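Long-range contacts in putative lipoprotein (Bacteroides fragilis, PDB 3NQI), which is of uncertain function but, as a putative lipoprotein from a gut Bacteroides, is probably tethered to the cell envelope and may bind lipid: residues 100-105 with 168-173; 13-18 with 49-54. One frame throughout, in Å; residues are numbered along the deposited sequence.

Contact 1 of 2, residues 100-105 with 168-173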
loop_
_atom_site.group_PDB
_atom_site.type_symbol
_atom_site.label_atom_id
_atom_site.label_comp_id
_atom_site.label_asym_id
_atom_site.label_seq_id
_atom_site.Cartn_x
_atom_site.Cartn_y
_atom_site.Cartn_z
ATOM N N ALA A 100 12.674 7.377 -8.547
ATOM C CA ALA A 100 12.220 8.533 -7.793
ATOM C C ALA A 100 12.235 8.195 -6.338
ATOM O O ALA A 100 12.048 7.041 -5.981
ATOM C CB ALA A 100 10.825 9.013 -8.232
ATOM N N PRO A 101 12.493 9.199 -5.482
ATOM C CA PRO A 101 12.402 9.014 -4.076
ATOM C C PRO A 101 10.998 9.365 -3.549
ATOM O O PRO A 101 10.396 10.361 -4.008
ATOM C CB PRO A 101 13.393 10.042 -3.554
ATOM C CG PRO A 101 13.273 11.193 -4.525
ATOM C CD PRO A 101 12.934 10.581 -5.825
ATOM N N VAL A 102 10.541 8.611 -2.538
ATOM C CA VAL A 102 9.368 9.000 -1.764
ATOM C C VAL A 102 9.774 10.096 -0.800
ATOM O O VAL A 102 10.977 10.333 -0.533
ATOM C CB VAL A 102 8.721 7.781 -0.998
ATOM C CG1 VAL A 102 8.354 6.649 -1.987
ATOM C CG2 VAL A 102 9.655 7.258 0.077
ATOM N N GLY A 103 8.763 10.781 -0.281
ATOM C CA GLY A 103 8.951 11.730 0.776
ATOM C C GLY A 103 9.102 10.965 2.063
ATOM O O GLY A 103 10.004 11.238 2.836
ATOM N N SER A 104 8.154 10.048 2.319
ATOM C CA SER A 104 8.203 9.153 3.479
ATOM C C SER A 104 7.135 8.085 3.317
ATOM O O SER A 104 6.279 8.179 2.440
ATOM C CB SER A 104 7.995 9.902 4.791
ATOM O OG SER A 104 6.805 10.661 4.770
ATOM N N LEU A 105 7.226 7.025 4.126
ATOM C CA LEU A 105 6.177 5.998 4.169
ATOM C C LEU A 105 5.406 6.217 5.469
ATOM O O LEU A 105 5.074 5.296 6.208
ATOM C CB LEU A 105 6.708 4.575 4.123
ATOM C CG LEU A 105 7.547 4.239 2.913
ATOM C CD1 LEU A 105 7.931 2.708 2.913
ATOM C CD2 LEU A 105 6.775 4.652 1.656
ATOM N N LEU A 168 11.699 -6.643 2.313
ATOM C CA LEU A 168 11.086 -6.242 1.042
ATOM C C LEU A 168 11.592 -4.856 0.585
ATOM O O LEU A 168 11.653 -3.931 1.377
ATOM C CB LEU A 168 9.584 -6.227 1.163
ATOM C CG LEU A 168 8.922 -7.531 1.649
ATOM C CD1 LEU A 168 7.384 -7.273 1.789
ATOM C CD2 LEU A 168 9.258 -8.678 0.706
ATOM N N TYR A 169 11.979 -4.729 -0.677
ATOM C CA TYR A 169 12.420 -3.441 -1.203
ATOM C C TYR A 169 11.246 -2.719 -1.868
ATOM O O TYR A 169 10.553 -3.318 -2.654
ATOM C CB TYR A 169 13.549 -3.633 -2.210
ATOM C CG TYR A 169 14.826 -3.975 -1.520
ATOM C CD1 TYR A 169 15.071 -5.262 -1.058
ATOM C CD2 TYR A 169 15.802 -2.981 -1.282
ATOM C CE1 TYR A 169 16.240 -5.546 -0.394
ATOM C CE2 TYR A 169 16.962 -3.267 -0.611
ATOM C CZ TYR A 169 17.171 -4.548 -0.169
ATOM O OH TYR A 169 18.344 -4.858 0.477
ATOM N N LEU A 170 10.986 -1.466 -1.494
ATOM C CA LEU A 170 10.039 -0.623 -2.280
ATOM C C LEU A 170 10.717 -0.115 -3.519
ATOM O O LEU A 170 11.727 0.622 -3.419
ATOM C CB LEU A 170 9.578 0.572 -1.498
ATOM C CG LEU A 170 8.635 1.552 -2.217
ATOM C CD1 LEU A 170 7.365 0.805 -2.632
ATOM C CD2 LEU A 170 8.275 2.669 -1.245
ATOM N N ARG A 171 10.233 -0.555 -4.684
ATOM C CA ARG A 171 10.706 -0.029 -5.921
ATOM C C ARG A 171 9.653 0.937 -6.517
ATOM O O ARG A 171 8.534 0.545 -6.876
ATOM C CB ARG A 171 11.114 -1.152 -6.900
ATOM C CG ARG A 171 12.111 -2.155 -6.338
ATOM C CD ARG A 171 13.432 -1.504 -5.848
ATOM N NE ARG A 171 14.526 -2.469 -5.817
ATOM C CZ ARG A 171 15.720 -2.273 -5.258
ATOM N NH1 ARG A 171 16.028 -1.134 -4.654
ATOM N NH2 ARG A 171 16.632 -3.236 -5.322
ATOM N N TYR A 172 10.025 2.212 -6.596
ATOM C CA TYR A 172 9.115 3.304 -6.977
ATOM C C TYR A 172 9.541 3.831 -8.303
ATOM O O TYR A 172 10.661 4.346 -8.460
ATOM C CB TYR A 172 9.173 4.398 -5.929
ATOM C CG TYR A 172 8.434 5.677 -6.192
ATOM C CD1 TYR A 172 7.302 5.731 -7.029
ATOM C CD2 TYR A 172 8.841 6.859 -5.566
ATOM C CE1 TYR A 172 6.642 6.924 -7.275
ATOM C CE2 TYR A 172 8.154 8.070 -5.749
ATOM C CZ TYR A 172 7.037 8.106 -6.603
ATOM O OH TYR A 172 6.347 9.253 -6.852
ATOM N N LYS A 173 8.674 3.627 -9.298
ATOM C CA LYS A 173 8.915 4.029 -10.635
ATOM C C LYS A 173 7.840 5.044 -11.065
ATOM O O LYS A 173 6.631 4.806 -10.864
ATOM C CB LYS A 173 8.873 2.811 -11.578
ATOM C CG LYS A 173 9.249 3.144 -12.992
ATOM C CD LYS A 173 9.271 1.913 -13.909
#

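Contact 2 of 2, residues 13-18 with 49-54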
loop_
_atom_site.group_PDB
_atom_site.type_symbol
_atom_site.label_atom_id
_atom_site.label_comp_id
_atom_site.label_asym_id
_atom_site.label_seq_id
_atom_site.Cartn_x
_atom_site.Cartn_y
_atom_site.Cartn_z
ATOM N N ALA A 13 -12.816 6.914 8.263
ATOM C CA ALA A 13 -12.131 6.648 6.990
ATOM C C ALA A 13 -11.090 5.641 7.329
ATOM O O ALA A 13 -10.624 5.615 8.477
ATOM C CB ALA A 13 -11.517 7.897 6.422
ATOM N N GLY A 14 -10.715 4.807 6.371
ATOM C CA GLY A 14 -9.675 3.840 6.618
ATOM C C GLY A 14 -9.614 2.779 5.528
ATOM O O GLY A 14 -10.450 2.731 4.632
ATOM N N VAL A 15 -8.668 1.884 5.725
ATOM C CA VAL A 15 -8.326 0.833 4.786
ATOM C C VAL A 15 -9.222 -0.356 5.117
ATOM O O VAL A 15 -9.382 -0.715 6.264
ATOM C CB VAL A 15 -6.846 0.486 4.935
ATOM C CG1 VAL A 15 -6.519 -0.735 4.172
ATOM C CG2 VAL A 15 -6.005 1.707 4.474
ATOM N N VAL A 16 -9.774 -0.976 4.089
ATOM C CA VAL A 16 -10.673 -2.115 4.250
ATOM C C VAL A 16 -10.453 -3.124 3.155
ATOM O O VAL A 16 -9.994 -2.798 2.106
ATOM C CB VAL A 16 -12.181 -1.703 4.168
ATOM C CG1 VAL A 16 -12.547 -0.808 5.285
ATOM C CG2 VAL A 16 -12.535 -1.078 2.771
ATOM N N LYS A 17 -10.819 -4.371 3.417
ATOM C CA LYS A 17 -10.831 -5.387 2.400
ATOM C C LYS A 17 -12.174 -5.241 1.662
ATOM O O LYS A 17 -13.164 -4.839 2.253
ATOM C CB LYS A 17 -10.758 -6.765 3.039
ATOM C CG LYS A 17 -10.781 -7.905 2.056
ATOM C CD LYS A 17 -10.883 -9.249 2.770
ATOM C CE LYS A 17 -10.875 -10.389 1.752
ATOM N NZ LYS A 17 -10.442 -11.677 2.362
ATOM N N VAL A 18 -12.177 -5.552 0.365
ATOM C CA VAL A 18 -13.361 -5.445 -0.467
ATOM C C VAL A 18 -13.926 -6.858 -0.658
ATOM O O VAL A 18 -13.197 -7.754 -1.096
ATOM C CB VAL A 18 -12.957 -4.845 -1.847
ATOM C CG1 VAL A 18 -14.166 -4.805 -2.840
ATOM C CG2 VAL A 18 -12.248 -3.444 -1.621
HETATM N N MSE A 49 -8.529 -4.506 -2.219
HETATM C CA MSE A 49 -8.460 -3.657 -1.028
HETATM C C MSE A 49 -8.818 -2.198 -1.339
HETATM O O MSE A 49 -8.584 -1.755 -2.414
HETATM C CB MSE A 49 -7.035 -3.684 -0.461
HETATM C CG MSE A 49 -6.532 -5.029 0.036
HETATM SE SE MSE A 49 -7.244 -5.421 1.835
HETATM C CE MSE A 49 -7.040 -3.809 3.111
ATOM N N ALA A 50 -9.334 -1.421 -0.369
ATOM C CA ALA A 50 -9.815 -0.064 -0.652
ATOM C C ALA A 50 -9.615 0.877 0.516
ATOM O O ALA A 50 -9.349 0.418 1.591
ATOM C CB ALA A 50 -11.386 -0.070 -1.019
ATOM N N TYR A 51 -9.625 2.167 0.241
ATOM C CA TYR A 51 -9.772 3.211 1.256
ATOM C C TYR A 51 -11.204 3.788 1.157
ATOM O O TYR A 51 -11.640 4.238 0.088
ATOM C CB TYR A 51 -8.726 4.300 1.028
ATOM C CG TYR A 51 -8.766 5.403 2.045
ATOM C CD1 TYR A 51 -8.178 5.240 3.283
ATOM C CD2 TYR A 51 -9.398 6.623 1.758
ATOM C CE1 TYR A 51 -8.201 6.268 4.244
ATOM C CE2 TYR A 51 -9.414 7.657 2.703
ATOM C CZ TYR A 51 -8.806 7.465 3.931
ATOM O OH TYR A 51 -8.838 8.456 4.879
ATOM N N ILE A 52 -11.945 3.781 2.250
ATOM C CA ILE A 52 -13.294 4.342 2.246
ATOM C C ILE A 52 -13.424 5.418 3.295
ATOM O O ILE A 52 -12.651 5.455 4.236
ATOM C CB ILE A 52 -14.405 3.276 2.454
ATOM C CG1 ILE A 52 -14.339 2.598 3.820
ATOM C CG2 ILE A 52 -14.373 2.219 1.289
ATOM C CD1 ILE A 52 -15.502 1.578 4.006
ATOM N N TYR A 53 -14.408 6.268 3.079
ATOM C CA TYR A 53 -14.799 7.317 3.953
ATOM C C TYR A 53 -16.300 7.107 4.156
ATOM O O TYR A 53 -17.090 7.112 3.208
ATOM C CB TYR A 53 -14.421 8.660 3.295
ATOM C CG TYR A 53 -14.931 9.851 4.043
ATOM C CD1 TYR A 53 -15.072 9.812 5.430
ATOM C CD2 TYR A 53 -15.318 11.017 3.373
ATOM C CE1 TYR A 53 -15.556 10.876 6.121
ATOM C CE2 TYR A 53 -15.819 12.109 4.075
ATOM C CZ TYR A 53 -15.937 12.018 5.449
ATOM O OH TYR A 53 -16.424 13.055 6.199
ATOM N N CYS A 54 -16.709 6.900 5.394
ATOM C CA CYS A 54 -18.053 6.468 5.625
ATOM C C CYS A 54 -18.676 6.988 6.922
ATOM O O CYS A 54 -18.004 7.587 7.793
ATOM C CB CYS A 54 -18.111 4.931 5.583
ATOM S SG CYS A 54 -17.403 4.080 7.038
#

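Contact 1 of 2, residues 100-105 with 168-173
Y172 meets the 100-105 segment mainly through CD2 and CE2 of its ring, and the first contact there is a CH-pi one: the methyl of A100 sits over a ring face, CB 4.2 Å from the centroid and 27° off the normal. Backbone carbonyls approach the same ring. The O of A100 comes within 3.2 Å of Y172 CD2, and P101 O lies near the ring plane at the edge, 3.6 Å from Y172 CE2; that oxygen also accepts a hydrogen bond from R131. With CG anti to the backbone N (chi1 173°), the ring extends from its strand to meet these groups. Its hydroxyl bonds to H148 and its ring stacks with F150, which together would limit its rotation.

The rest is aliphatic. V102 sends CG1 obliquely to the ring, 3.6 Å from Y172 CD2, and the same methyl lies 4.0 Å from L170 CD2. L105 and L170 reach for each other tip to tip, their CD2 methyls 3.8 Å apart.

No hydrogen bond joins the two segments directly. The buried N of A100 has no partner in the model, whereas Y172 N bonds to T98. At G103 and S104, both facing L129, the segment forms a classic beta bulge. Side chains and two carbonyls of an irregular connection thus pack on strand 165-174, whose L170 and Y172 also touch strand 123-132: core packing between a loop and a sheet.

Contact 2 of 2, residues 13-18 with 49-54
V16 and A50 form one of the two hydrogen-bonded pairs of this antiparallel strand pairing, and their side chains face the same way as I52. V16 N donates a hydrogen bond to A50 O at 2.9 Å, A50 N donates one back to V16 O, and G14 pairs with I52 in the same reciprocal fashion. On this face the packing is close. The V16 and I52 side chains cross at about a right angle, V16 CG1 4.0 Å from I52 CD1, while V18 CG2 presses to 3.5 Å from A50 CB; F27 and L45 add to the cluster.

The other face is less uniform. Selenomethionine M49 bends at chi2 (-80°) and chi3 (-47°), which curls its end back over the neighbouring strand, SE 3.6 Å from K17 CA. Beyond this the exposed side chain of K17 extends away. Toward the other end Y51 lies across G14, its CE1 3.6 Å from G14 N, and a bound PEG fragment lies near its side chain. Y53 touches A13 lightly, its hydroxyl bonded to Q11.

The chemistry implies that backbone bonds set the register between an aliphatic V16-A50-I52 face and one buried around V15 and M49 against I80, opening at K17, A13, Y51 and Y53.

From the N terminus, contact 2 comes first: strand 11-21 runs out, the chain turns through strands 24-28 and 34-37, and strand 49-56 comes back against the first strand, closing a loop of 30 residues. Contact 1 opens only afterwards and closes a longer excursion of 62 residues, which contains strand 123-132, helix 138-145 and strand 148-155, so the two loops lie in series and neither nest nor cross. The centres of contact 1 and contact 2 are 22 Å apart, on opposite sides of the chain's centre, and their nearest atoms do not touch. Contact 2 joins neighbouring strands in the N-terminal part; contact 1 ties the connection after strand 78-87 to strand 165-174.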